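Local coordinates for carboxypeptidase D (Drosophila melanogaster, PDB 3MN8), which is a zinc metallocarboxypeptidase that releases C-terminal arginine or lysine from peptides and proteins, at residues Ala220-Tyr225 / Asp270-Gly275; Asp228-His233 / Trp282-Gly287; Leu241-Arg246 / Leu361-Met366; Arg246-Leu251 / Asn298-Thr303. One frame throughout, in Å; residues are numbered along the deposited sequence.

Interaction 1: residues Ala220-Tyr225 / Asp270-Gly275; sequences AVVASY and DSFSGG
V222 reaches the F272 ring with a methyl laid over one face. Its CG2 stands 3.8 Å from the centroid of the F272 ring and 29° off the ring normal, which meets the geometry of a CH-pi contact. The two side chains cross at about a right angle. That approach follows from the first torsion of V222 (68°), which puts CG1 between the backbone N and the carbonyl carbon and sets CG2 anti to the backbone N, against F272 and G275. The F272 ring also meets W282, a pocket residue, edge-to-face.

Next to this pair, A223 N donates to G275 O at 2.9 Å, close to straight (162°). The bond ties strand 222-225 to the loop just before strand 276-278, the parallel edge strand of the mixed sheet in the carboxypeptidase domain. The A220 methyl faces the D270 carboxylate, with CB 3.2 Å from OD2 of D270. Chemically the contact is mostly apolar: one backbone bond fixes where the loop meets the strand, and the aromatic face packs on V222, whose side chain lies about 4 Å from that of E305, the predicted proton donor/acceptor.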
loop_
_atom_site.group_PDB
_atom_site.type_symbol
_atom_site.label_atom_id
_atom_site.label_comp_id
_atom_site.label_asym_id
_atom_site.label_seq_id
_atom_site.Cartn_x
_atom_site.Cartn_y
_atom_site.Cartn_z
ATOM N N ALA A 220 -7.689 14.287 -8.120
ATOM C CA ALA A 220 -7.123 14.130 -9.444
ATOM C C ALA A 220 -7.108 12.656 -9.780
ATOM O O ALA A 220 -7.527 11.837 -8.971
ATOM C CB ALA A 220 -5.716 14.728 -9.500
ATOM N N VAL A 221 -6.633 12.329 -10.980
ATOM C CA VAL A 221 -6.587 10.952 -11.452
ATOM C C VAL A 221 -5.180 10.614 -11.933
ATOM O O VAL A 221 -4.819 10.920 -13.074
ATOM C CB VAL A 221 -7.570 10.727 -12.608
ATOM C CG1 VAL A 221 -7.809 9.239 -12.793
ATOM C CG2 VAL A 221 -8.888 11.454 -12.345
ATOM N N VAL A 222 -4.388 9.979 -11.071
ATOM C CA VAL A 222 -2.971 9.759 -11.368
ATOM C C VAL A 222 -2.302 8.821 -10.360
ATOM O O VAL A 222 -2.719 8.726 -9.202
ATOM C CB VAL A 222 -2.188 11.109 -11.380
ATOM C CG1 VAL A 222 -2.114 11.693 -9.961
ATOM C CG2 VAL A 222 -0.775 10.958 -11.995
ATOM N N ALA A 223 -1.251 8.150 -10.814
ATOM C CA ALA A 223 -0.481 7.250 -9.980
ATOM C C ALA A 223 0.852 7.915 -9.604
ATOM O O ALA A 223 1.729 8.121 -10.464
ATOM C CB ALA A 223 -0.254 5.938 -10.718
ATOM N N SER A 224 0.980 8.250 -8.316
ATOM C CA SER A 224 2.103 9.024 -7.786
ATOM C C SER A 224 2.988 8.178 -6.886
ATOM O O SER A 224 2.499 7.369 -6.102
ATOM C CB SER A 224 1.579 10.225 -6.988
ATOM O OG SER A 224 2.629 11.051 -6.499
ATOM N N TYR A 225 4.295 8.390 -6.977
ATOM C CA TYR A 225 5.267 7.572 -6.256
ATOM C C TYR A 225 6.337 8.468 -5.674
ATOM O O TYR A 225 6.465 9.624 -6.087
ATOM C CB TYR A 225 5.912 6.565 -7.215
ATOM C CG TYR A 225 6.452 7.190 -8.487
ATOM C CD1 TYR A 225 5.619 7.448 -9.569
ATOM C CD2 TYR A 225 7.786 7.516 -8.606
ATOM C CE1 TYR A 225 6.106 8.014 -10.736
ATOM C CE2 TYR A 225 8.286 8.082 -9.768
ATOM C CZ TYR A 225 7.441 8.327 -10.831
ATOM O OH TYR A 225 7.932 8.892 -11.991
ATOM N N ASP A 270 -5.235 18.320 -15.359
ATOM C CA ASP A 270 -3.857 17.893 -15.104
ATOM C C ASP A 270 -3.252 17.252 -16.339
ATOM O O ASP A 270 -3.975 16.694 -17.168
ATOM C CB ASP A 270 -3.803 16.894 -13.953
ATOM C CG ASP A 270 -4.322 17.473 -12.652
ATOM O OD1 ASP A 270 -4.127 18.683 -12.415
ATOM O OD2 ASP A 270 -4.920 16.712 -11.864
ATOM N N SER A 271 -1.928 17.339 -16.457
ATOM C CA SER A 271 -1.212 16.658 -17.530
ATOM C C SER A 271 -0.129 15.748 -16.965
ATOM O O SER A 271 0.941 16.213 -16.559
ATOM C CB SER A 271 -0.602 17.657 -18.508
ATOM O OG SER A 271 0.167 16.992 -19.503
ATOM N N PHE A 272 -0.415 14.447 -16.939
ATOM C CA PHE A 272 0.492 13.461 -16.359
ATOM C C PHE A 272 0.830 12.359 -17.372
ATOM O O PHE A 272 0.028 11.459 -17.603
ATOM C CB PHE A 272 -0.144 12.842 -15.115
ATOM C CG PHE A 272 -0.232 13.777 -13.933
ATOM C CD1 PHE A 272 -1.459 14.032 -13.323
ATOM C CD2 PHE A 272 0.910 14.382 -13.412
ATOM C CE1 PHE A 272 -1.554 14.877 -12.207
ATOM C CE2 PHE A 272 0.827 15.232 -12.303
ATOM C CZ PHE A 272 -0.414 15.479 -11.700
ATOM N N SER A 273 2.017 12.438 -17.973
ATOM C CA SER A 273 2.441 11.480 -19.000
ATOM C C SER A 273 2.275 10.036 -18.529
ATOM O O SER A 273 2.902 9.610 -17.549
ATOM C CB SER A 273 3.900 11.735 -19.413
ATOM O OG SER A 273 4.381 10.721 -20.286
ATOM N N GLY A 274 1.429 9.290 -19.237
ATOM C CA GLY A 274 1.201 7.890 -18.922
ATOM C C GLY A 274 0.325 7.728 -17.694
ATOM O O GLY A 274 0.075 6.611 -17.219
ATOM N N GLY A 275 -0.137 8.860 -17.176
ATOM C CA GLY A 275 -1.042 8.864 -16.045
ATOM C C GLY A 275 -0.361 8.649 -14.713
ATOM O O GLY A 275 -1.016 8.350 -13.719
#

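Interaction 2: residues Asp228-His233 / Trp282-Gly287; sequences DNSLAH and WYELSG. With GEM ((2-guanidinoethylmercapto)succinic acid), chain G.
E284 and S230 make one side-chain link between the two loops. The hydroxyl OG of S230 donates to OE1 of E284, which it meets on the syn side, 20° out of the carboxylate plane. OE2 of the same carboxylate takes a weak bond, 3.2 Å, from the backbone N of S230, so both oxygens are used on one residue. The E284 chain is extended beyond CG (chi2 -167°), which carries its carboxylate out to S230. A leucine in place of E284 would probably leave the S230 hydroxyl and amide without their acceptor and free the 228-233 turn to shift.

Two further bonds join the loops. L285 N donates to D228 O at 2.9 Å, and ND2 of N229 reaches OG of S286, also at 2.9 Å, nearly straight at 168° and in the plane of the amide. N229 ND2 has a second partner in D179.

Beyond these bonds the D228 and L285 side chains run alongside each other in the same direction, with CB of D228 3.9 Å from CG of L285. Both border the guanidinium of the bound inhibitor GEM: OD1 of D228 is 2.9 Å from its N4, and CD2 of L285 is 3.2 Å from the same atom. Y283 O accepts hydrogen bonds from N2 and, weakly, from N4, while N2 sits 3.4 Å above the centre of the Y283 ring. An acidic group, a carbonyl and an aromatic face around one guanidinium are consistent with a pocket that selects C-terminal arginine or lysine.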
loop_
_atom_site.group_PDB
_atom_site.type_symbol
_atom_site.label_atom_id
_atom_site.label_comp_id
_atom_site.label_asym_id
_atom_site.label_seq_id
_atom_site.Cartn_x
_atom_site.Cartn_y
_atom_site.Cartn_z
ATOM N N ASP A 228 8.214 12.502 -2.394
ATOM C CA ASP A 228 7.261 13.614 -2.418
ATOM C C ASP A 228 7.970 14.929 -2.116
ATOM O O ASP A 228 7.395 16.007 -2.266
ATOM C CB ASP A 228 6.140 13.390 -1.391
ATOM C CG ASP A 228 5.036 12.452 -1.905
ATOM O OD1 ASP A 228 4.994 12.187 -3.127
ATOM O OD2 ASP A 228 4.199 11.988 -1.087
ATOM N N ASN A 229 9.220 14.836 -1.677
ATOM C CA ASN A 229 9.991 16.034 -1.347
ATOM C C ASN A 229 11.500 15.857 -1.561
ATOM O O ASN A 229 11.960 14.766 -1.920
ATOM C CB ASN A 229 9.686 16.505 0.084
ATOM C CG ASN A 229 10.330 15.629 1.148
ATOM O OD1 ASN A 229 10.969 14.605 0.854
ATOM N ND2 ASN A 229 10.162 16.030 2.404
ATOM N N SER A 230 12.261 16.929 -1.344
ATOM C CA SER A 230 13.710 16.869 -1.513
ATOM C C SER A 230 14.425 17.838 -0.589
ATOM O O SER A 230 13.788 18.683 0.038
ATOM C CB SER A 230 14.082 17.159 -2.968
ATOM O OG SER A 230 13.762 18.488 -3.313
ATOM N N LEU A 231 15.744 17.700 -0.506
ATOM C CA LEU A 231 16.602 18.666 0.193
ATOM C C LEU A 231 16.552 20.059 -0.462
ATOM O O LEU A 231 16.682 21.086 0.214
ATOM C CB LEU A 231 18.061 18.179 0.247
ATOM C CG LEU A 231 18.551 17.253 1.366
ATOM C CD1 LEU A 231 19.919 16.712 1.022
ATOM C CD2 LEU A 231 18.602 17.956 2.718
ATOM N N ALA A 232 16.378 20.094 -1.780
ATOM C CA ALA A 232 16.244 21.359 -2.486
ATOM C C ALA A 232 14.979 22.090 -2.026
ATOM O O ALA A 232 14.906 23.325 -2.045
ATOM C CB ALA A 232 16.219 21.126 -4.003
ATOM N N HIS A 233 13.989 21.310 -1.597
ATOM C CA HIS A 233 12.668 21.838 -1.232
ATOM C C HIS A 233 12.103 22.754 -2.301
ATOM O O HIS A 233 11.759 23.900 -2.044
ATOM C CB HIS A 233 12.686 22.515 0.144
ATOM C CG HIS A 233 12.893 21.551 1.270
ATOM N ND1 HIS A 233 14.106 21.396 1.908
ATOM C CD2 HIS A 233 12.055 20.648 1.832
ATOM C CE1 HIS A 233 13.998 20.457 2.833
ATOM N NE2 HIS A 233 12.766 19.983 2.803
ATOM N N TRP A 282 5.170 16.695 -9.162
ATOM C CA TRP A 282 3.857 17.305 -9.083
ATOM C C TRP A 282 3.984 18.579 -8.246
ATOM O O TRP A 282 3.994 19.708 -8.767
ATOM C CB TRP A 282 2.862 16.345 -8.443
ATOM C CG TRP A 282 1.468 16.855 -8.476
ATOM C CD1 TRP A 282 1.042 18.056 -8.974
ATOM C CD2 TRP A 282 0.301 16.179 -7.993
ATOM N NE1 TRP A 282 -0.320 18.168 -8.833
ATOM C CE2 TRP A 282 -0.804 17.030 -8.236
ATOM C CE3 TRP A 282 0.081 14.938 -7.383
ATOM C CZ2 TRP A 282 -2.111 16.682 -7.875
ATOM C CZ3 TRP A 282 -1.214 14.593 -7.032
ATOM C CH2 TRP A 282 -2.295 15.467 -7.281
ATOM N N TYR A 283 4.086 18.378 -6.938
ATOM C CA TYR A 283 4.466 19.435 -6.008
ATOM C C TYR A 283 4.960 18.772 -4.731
ATOM O O TYR A 283 4.454 17.713 -4.336
ATOM C CB TYR A 283 3.295 20.374 -5.709
ATOM C CG TYR A 283 2.055 19.660 -5.178
ATOM C CD1 TYR A 283 1.887 19.416 -3.817
ATOM C CD2 TYR A 283 1.055 19.232 -6.038
ATOM C CE1 TYR A 283 0.758 18.768 -3.333
ATOM C CE2 TYR A 283 -0.068 18.583 -5.559
ATOM C CZ TYR A 283 -0.217 18.356 -4.212
ATOM O OH TYR A 283 -1.349 17.715 -3.748
ATOM N N GLU A 284 5.957 19.385 -4.096
ATOM C CA GLU A 284 6.560 18.798 -2.906
ATOM C C GLU A 284 5.676 18.940 -1.682
ATOM O O GLU A 284 4.898 19.886 -1.544
ATOM C CB GLU A 284 7.963 19.357 -2.632
ATOM C CG GLU A 284 9.014 18.861 -3.626
ATOM C CD GLU A 284 10.441 19.144 -3.180
ATOM O OE1 GLU A 284 11.377 18.964 -4.001
ATOM O OE2 GLU A 284 10.629 19.547 -2.010
ATOM N N LEU A 285 5.792 17.966 -0.800
ATOM C CA LEU A 285 5.093 18.015 0.460
ATOM C C LEU A 285 5.938 17.206 1.420
ATOM O O LEU A 285 6.696 16.323 1.002
ATOM C CB LEU A 285 3.684 17.435 0.303
ATOM C CG LEU A 285 3.529 15.928 0.061
ATOM C CD1 LEU A 285 3.456 15.222 1.393
ATOM C CD2 LEU A 285 2.289 15.617 -0.771
ATOM N N SER A 286 5.839 17.514 2.704
ATOM C CA SER A 286 6.635 16.790 3.681
ATOM C C SER A 286 5.775 16.137 4.749
ATOM O O SER A 286 4.698 16.641 5.075
ATOM C CB SER A 286 7.681 17.706 4.301
ATOM O OG SER A 286 8.519 18.232 3.284
ATOM N N GLY A 287 6.251 14.999 5.261
ATOM C CA GLY A 287 5.603 14.313 6.358
ATOM C C GLY A 287 4.517 13.371 5.902
ATOM O O GLY A 287 3.633 12.993 6.675
HETATM C C8 GEM G . -1.451 15.206 -2.059
HETATM S S7 GEM G . -0.745 13.593 -1.864
HETATM C C6 GEM G . -0.402 13.183 -3.551
HETATM C C5 GEM G . 0.438 14.228 -4.280
HETATM N N3 GEM G . 1.778 14.185 -3.715
HETATM C C1 GEM G . 2.769 15.041 -3.941
HETATM N N4 GEM G . 3.946 14.875 -3.351
HETATM N N2 GEM G . 2.584 16.073 -4.758
HETATM C C9 GEM G . -1.574 15.809 -0.685
HETATM O O14 GEM G . -1.287 15.094 0.300
HETATM O O15 GEM G . -1.947 16.996 -0.574
HETATM C C10 GEM G . -2.796 15.194 -2.806
HETATM C C11 GEM G . -3.977 14.551 -2.089
HETATM O O12 GEM G . -4.657 13.715 -2.733
HETATM O O13 GEM G . -4.259 14.893 -0.912
#

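Interaction 3: residues Leu241-Arg246 / Leu361-Met366; sequences LTPDDR and LEEKPM
D244 and L361 carry the close part of this contact, with K364 alongside. The aspartate crosses both side chains at about a right angle: its OD2 comes within 3.3 Å of CG of K364, and its OD1 within 4.0 Å of CD1 of L361. The other leucine branch, CD2, turns to the backbone and lies 3.2 Å from O of P243. It is the aliphatic stem of K364 that meets D244, because the chain bends at chi2 (52°) and takes the amine elsewhere: D244 OD2 and K364 NZ are 6.7 Å apart. NZ instead bonds to the carbonyl oxygens of Y294 and S297. The carboxylate has stronger partners of its own, a salt bridge from OD1 to R376 and a hydrogen bond from OD2 to the hydroxyl of Y294.

This is a domain interface. D244 occupies the N-cap position of helix 245-257 in the zinc carboxypeptidase domain, though its side chain makes no capping bond, while L361 and K364 close a type I turn between strands 355-358 and 366-367 of the transthyretin-like domain. Replacing this aspartate by an alanine is likely to leave R376 without its carboxylate mate, the Y294 hydroxyl without that acceptor, and a gap beside L361 and the K364 stem.

The other side is looser and lies toward solvent. P243 extends CG to only 4.3 Å from CB of the exposed E363, a van der Waals touch without a polar component. P243 also touches Y294 and Y227 of its own domain. E363 also meets a crystal neighbour, so its side-chain placement may owe something to lattice contacts.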
loop_
_atom_site.group_PDB
_atom_site.type_symbol
_atom_site.label_atom_id
_atom_site.label_comp_id
_atom_site.label_asym_id
_atom_site.label_seq_id
_atom_site.Cartn_x
_atom_site.Cartn_y
_atom_site.Cartn_z
ATOM N N LEU A 241 13.705 11.618 -7.353
ATOM C CA LEU A 241 13.552 10.180 -7.536
ATOM C C LEU A 241 14.129 9.308 -6.426
ATOM O O LEU A 241 14.894 9.754 -5.575
ATOM C CB LEU A 241 14.096 9.747 -8.898
ATOM C CG LEU A 241 13.424 10.492 -10.051
ATOM C CD1 LEU A 241 14.058 10.160 -11.394
ATOM C CD2 LEU A 241 11.932 10.186 -10.061
ATOM N N THR A 242 13.735 8.043 -6.466
ATOM C CA THR A 242 14.062 7.077 -5.442
ATOM C C THR A 242 15.080 6.097 -6.008
ATOM O O THR A 242 15.134 5.879 -7.227
ATOM C CB THR A 242 12.770 6.350 -5.021
ATOM O OG1 THR A 242 12.302 6.888 -3.775
ATOM C CG2 THR A 242 12.973 4.863 -4.884
ATOM N N PRO A 243 15.914 5.512 -5.137
ATOM C CA PRO A 243 16.844 4.504 -5.652
ATOM C C PRO A 243 16.077 3.432 -6.422
ATOM O O PRO A 243 16.583 2.868 -7.379
ATOM C CB PRO A 243 17.457 3.902 -4.378
ATOM C CG PRO A 243 17.281 4.943 -3.335
ATOM C CD PRO A 243 16.026 5.698 -3.682
ATOM N N ASP A 244 14.853 3.157 -5.991
ATOM C CA ASP A 244 14.041 2.126 -6.609
ATOM C C ASP A 244 13.076 2.693 -7.637
ATOM O O ASP A 244 11.958 2.206 -7.787
ATOM C CB ASP A 244 13.288 1.337 -5.534
ATOM C CG ASP A 244 14.111 0.174 -4.983
ATOM O OD1 ASP A 244 14.258 -0.832 -5.713
ATOM O OD2 ASP A 244 14.620 0.262 -3.839
ATOM N N ASP A 245 13.523 3.702 -8.370
ATOM C CA ASP A 245 12.636 4.381 -9.301
ATOM C C ASP A 245 12.042 3.484 -10.380
ATOM O O ASP A 245 10.857 3.587 -10.689
ATOM C CB ASP A 245 13.319 5.568 -9.968
ATOM C CG ASP A 245 12.321 6.509 -10.573
ATOM O OD1 ASP A 245 11.439 6.983 -9.823
ATOM O OD2 ASP A 245 12.400 6.755 -11.789
ATOM N N ARG A 246 12.872 2.635 -10.977
ATOM C CA ARG A 246 12.379 1.717 -11.991
ATOM C C ARG A 246 11.165 0.951 -11.458
ATOM O O ARG A 246 10.089 0.984 -12.049
ATOM C CB ARG A 246 13.470 0.736 -12.410
ATOM C CG ARG A 246 14.742 1.387 -12.872
ATOM C CD ARG A 246 15.864 0.364 -12.968
ATOM N NE ARG A 246 16.056 -0.139 -14.328
ATOM C CZ ARG A 246 16.846 -1.162 -14.639
ATOM N NH1 ARG A 246 17.518 -1.803 -13.688
ATOM N NH2 ARG A 246 16.963 -1.552 -15.899
ATOM N N LEU A 361 21.445 -0.933 -6.118
ATOM C CA LEU A 361 20.312 -0.582 -5.274
ATOM C C LEU A 361 20.703 -0.748 -3.807
ATOM O O LEU A 361 19.858 -1.031 -2.952
ATOM C CB LEU A 361 19.107 -1.462 -5.599
ATOM C CG LEU A 361 18.565 -1.372 -7.031
ATOM C CD1 LEU A 361 17.557 -2.480 -7.284
ATOM C CD2 LEU A 361 17.952 -0.010 -7.333
ATOM N N GLU A 362 21.993 -0.572 -3.534
ATOM C CA GLU A 362 22.546 -0.796 -2.207
ATOM C C GLU A 362 22.116 0.265 -1.196
ATOM O O GLU A 362 22.310 0.102 0.007
ATOM C CB GLU A 362 24.078 -0.870 -2.275
ATOM C CG GLU A 362 24.630 -2.285 -2.408
ATOM C CD GLU A 362 25.616 -2.436 -3.553
ATOM O OE1 GLU A 362 25.525 -1.654 -4.531
ATOM O OE2 GLU A 362 26.471 -3.350 -3.475
ATOM N N GLU A 363 21.536 1.354 -1.681
ATOM C CA GLU A 363 21.046 2.390 -0.783
ATOM C C GLU A 363 19.703 1.987 -0.161
ATOM O O GLU A 363 19.305 2.504 0.891
ATOM C CB GLU A 363 20.958 3.739 -1.501
ATOM C CG GLU A 363 22.312 4.394 -1.738
ATOM C CD GLU A 363 22.206 5.741 -2.423
ATOM O OE1 GLU A 363 21.636 5.806 -3.532
ATOM O OE2 GLU A 363 22.707 6.733 -1.854
ATOM N N LYS A 364 19.013 1.053 -0.803
ATOM C CA LYS A 364 17.784 0.515 -0.237
ATOM C C LYS A 364 17.883 -0.984 0.008
ATOM O O LYS A 364 17.357 -1.775 -0.767
ATOM C CB LYS A 364 16.593 0.809 -1.143
ATOM C CG LYS A 364 15.256 0.346 -0.580
ATOM C CD LYS A 364 15.064 0.879 0.820
ATOM C CE LYS A 364 13.627 0.753 1.314
ATOM N NZ LYS A 364 13.603 0.988 2.786
ATOM N N PRO A 365 18.561 -1.377 1.094
ATOM C CA PRO A 365 18.620 -2.775 1.521
ATOM C C PRO A 365 17.278 -3.227 2.078
ATOM O O PRO A 365 16.487 -2.400 2.543
ATOM C CB PRO A 365 19.648 -2.759 2.658
ATOM C CG PRO A 365 20.153 -1.361 2.757
ATOM C CD PRO A 365 19.182 -0.475 2.071
ATOM N N MET A 366 17.025 -4.529 2.029
ATOM C CA MET A 366 15.853 -5.090 2.682
ATOM C C MET A 366 16.309 -5.628 4.005
ATOM O O MET A 366 17.372 -6.223 4.086
ATOM C CB MET A 366 15.262 -6.234 1.867
ATOM C CG MET A 366 14.571 -5.804 0.583
ATOM S SD MET A 366 13.197 -4.681 0.878
ATOM C CE MET A 366 13.920 -3.126 0.332
#

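Interaction 4: residues Arg246-Leu251 / Asn298-Thr303; sequences RVFKQL and NCFELT
F248, V247 and L251 of helix 245-257 pack against F300 and L302 of strand 300-305, an inner strand of the mixed sheet at the heart of the alpha/beta carboxypeptidase domain. The short helix and strand segments run 9.5 Å apart at closest approach with 47° between their N-to-C directions, so the helix lies slantwise over one face of the sheet.

Aromatic contact comes first. The F248 and F300 rings are near parallel, with planes at 21° to each other, but their centroids are 5.2 Å apart, so there is little face-to-face overlap: this is a slid pair rather than a full stack. CD1 of F300 lies 4.1 Å above one face of F248, nearer its perimeter than its centre, while CZ of F248 abuts CB of F300 at 3.8 Å. Y294 meets both rings edge-to-face, closing a small aromatic cluster.

Aliphatic packing flanks the rings. V247 brings its CG1, set anti to its own N (chi1 166°), to the edge of the F300 ring near its plane, 4.0 Å from CD1 of F300. L251 meets both strand residues, F300 CB loosely and L302 more closely.

Polar groups play little part across the seam. The CB of E301 points away from the helix, and its OE1 is hydrogen-bonded to S213; T303 touches the bound inhibitor. Of the two L302 methyls, CD2 stops 3.7 Å from CD1 of F248, whereas CD1 reaches 3.7 Å from CB of L251.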
loop_
_atom_site.group_PDB
_atom_site.type_symbol
_atom_site.label_atom_id
_atom_site.label_comp_id
_atom_site.label_asym_id
_atom_site.label_seq_id
_atom_site.Cartn_x
_atom_site.Cartn_y
_atom_site.Cartn_z
ATOM N N ARG A 246 12.872 2.635 -10.977
ATOM C CA ARG A 246 12.379 1.717 -11.991
ATOM C C ARG A 246 11.165 0.951 -11.458
ATOM O O ARG A 246 10.089 0.984 -12.049
ATOM C CB ARG A 246 13.470 0.736 -12.410
ATOM C CG ARG A 246 14.742 1.387 -12.872
ATOM C CD ARG A 246 15.864 0.364 -12.968
ATOM N NE ARG A 246 16.056 -0.139 -14.328
ATOM C CZ ARG A 246 16.846 -1.162 -14.639
ATOM N NH1 ARG A 246 17.518 -1.803 -13.688
ATOM N NH2 ARG A 246 16.963 -1.552 -15.899
ATOM N N VAL A 247 11.340 0.266 -10.335
ATOM C CA VAL A 247 10.254 -0.514 -9.761
ATOM C C VAL A 247 9.051 0.375 -9.480
ATOM O O VAL A 247 7.898 0.009 -9.753
ATOM C CB VAL A 247 10.678 -1.225 -8.464
ATOM C CG1 VAL A 247 9.459 -1.735 -7.729
ATOM C CG2 VAL A 247 11.628 -2.367 -8.778
ATOM N N PHE A 248 9.324 1.552 -8.938
ATOM C CA PHE A 248 8.242 2.454 -8.593
ATOM C C PHE A 248 7.446 2.820 -9.825
ATOM O O PHE A 248 6.218 2.752 -9.813
ATOM C CB PHE A 248 8.746 3.682 -7.830
ATOM C CG PHE A 248 8.658 3.517 -6.346
ATOM C CD1 PHE A 248 7.431 3.300 -5.745
ATOM C CD2 PHE A 248 9.786 3.537 -5.561
ATOM C CE1 PHE A 248 7.331 3.130 -4.386
ATOM C CE2 PHE A 248 9.694 3.363 -4.198
ATOM C CZ PHE A 248 8.458 3.161 -3.609
ATOM N N LYS A 249 8.156 3.169 -10.895
ATOM C CA LYS A 249 7.524 3.493 -12.173
ATOM C C LYS A 249 6.716 2.312 -12.719
ATOM O O LYS A 249 5.665 2.507 -13.334
ATOM C CB LYS A 249 8.570 3.959 -13.188
ATOM C CG LYS A 249 8.632 5.471 -13.327
ATOM C CD LYS A 249 9.879 5.973 -14.047
ATOM C CE LYS A 249 9.915 7.499 -13.995
ATOM N NZ LYS A 249 11.291 8.042 -14.162
ATOM N N GLN A 250 7.201 1.091 -12.479
ATOM C CA GLN A 250 6.487 -0.116 -12.898
ATOM C C GLN A 250 5.188 -0.290 -12.102
ATOM O O GLN A 250 4.141 -0.619 -12.654
ATOM C CB GLN A 250 7.378 -1.365 -12.776
ATOM C CG GLN A 250 6.686 -2.640 -13.262
ATOM C CD GLN A 250 7.641 -3.799 -13.524
ATOM O OE1 GLN A 250 8.739 -3.617 -14.051
ATOM N NE2 GLN A 250 7.207 -5.001 -13.178
ATOM N N LEU A 251 5.266 -0.050 -10.802
ATOM C CA LEU A 251 4.086 -0.096 -9.954
ATOM C C LEU A 251 3.046 0.911 -10.401
ATOM O O LEU A 251 1.898 0.558 -10.670
ATOM C CB LEU A 251 4.472 0.163 -8.503
ATOM C CG LEU A 251 5.379 -0.923 -7.932
ATOM C CD1 LEU A 251 5.864 -0.564 -6.537
ATOM C CD2 LEU A 251 4.680 -2.284 -7.965
ATOM N N ASN A 298 10.676 -1.513 4.740
ATOM C CA ASN A 298 10.924 -2.138 3.460
ATOM C C ASN A 298 9.843 -1.725 2.469
ATOM O O ASN A 298 10.017 -1.855 1.261
ATOM C CB ASN A 298 10.873 -3.655 3.615
ATOM C CG ASN A 298 12.049 -4.216 4.380
ATOM O OD1 ASN A 298 13.149 -3.680 4.345
ATOM N ND2 ASN A 298 11.822 -5.325 5.064
ATOM N N CYS A 299 8.717 -1.245 2.984
ATOM C CA CYS A 299 7.511 -1.139 2.174
ATOM C C CYS A 299 7.618 -0.117 1.045
ATOM O O CYS A 299 8.187 0.960 1.224
ATOM C CB CYS A 299 6.283 -0.837 3.038
ATOM S SG CYS A 299 4.688 -1.161 2.217
ATOM N N PHE A 300 7.056 -0.477 -0.113
ATOM C CA PHE A 300 6.986 0.389 -1.281
ATOM C C PHE A 300 5.548 0.889 -1.483
ATOM O O PHE A 300 4.741 0.211 -2.110
ATOM C CB PHE A 300 7.418 -0.378 -2.537
ATOM C CG PHE A 300 8.889 -0.720 -2.592
ATOM C CD1 PHE A 300 9.518 -0.888 -3.820
ATOM C CD2 PHE A 300 9.641 -0.874 -1.432
ATOM C CE1 PHE A 300 10.873 -1.209 -3.891
ATOM C CE2 PHE A 300 10.997 -1.204 -1.492
ATOM C CZ PHE A 300 11.612 -1.375 -2.720
ATOM N N GLU A 301 5.227 2.068 -0.954
ATOM C CA GLU A 301 3.875 2.613 -1.070
ATOM C C GLU A 301 3.723 3.585 -2.236
ATOM O O GLU A 301 4.544 4.486 -2.429
ATOM C CB GLU A 301 3.465 3.286 0.243
ATOM C CG GLU A 301 2.101 3.958 0.217
ATOM C CD GLU A 301 1.581 4.277 1.616
ATOM O OE1 GLU A 301 1.316 3.325 2.392
ATOM O OE2 GLU A 301 1.433 5.477 1.947
ATOM N N LEU A 302 2.660 3.403 -3.012
ATOM C CA LEU A 302 2.251 4.398 -4.002
ATOM C C LEU A 302 1.167 5.281 -3.428
ATOM O O LEU A 302 0.430 4.870 -2.534
ATOM C CB LEU A 302 1.680 3.730 -5.255
ATOM C CG LEU A 302 2.624 2.923 -6.137
ATOM C CD1 LEU A 302 1.885 2.513 -7.400
ATOM C CD2 LEU A 302 3.867 3.734 -6.466
ATOM N N THR A 303 1.062 6.495 -3.962
ATOM C CA THR A 303 -0.073 7.369 -3.687
ATOM C C THR A 303 -0.970 7.341 -4.919
ATOM O O THR A 303 -0.524 7.649 -6.023
ATOM C CB THR A 303 0.360 8.839 -3.423
ATOM O OG1 THR A 303 1.438 8.879 -2.480
ATOM C CG2 THR A 303 -0.806 9.665 -2.885
#

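How the interactions relate
Interactions 1 and 4 bear on neighbouring strands of one sheet, 222-225 and 300-305, and join where S224 O lies 2.7 Å from T303 N, a probable hydrogen bond; Y225 CB also packs 3.6 Å from L302 CD2. Interaction 1 reaches interaction 2 through A220 CB, 4.1 Å from CH2 of W282, so segment 220-225 abuts a wall residue of the inhibitor pocket. That pocket lies close to the metal: the Y283 side chain is about 7 Å from the zinc ion. Interactions 3 and 4 share R246 on helix 245-257, and D244 OD2 stands 3.6 Å from F300 CZ. Interaction 3, away from the annotated sites, joins the second domain to this core.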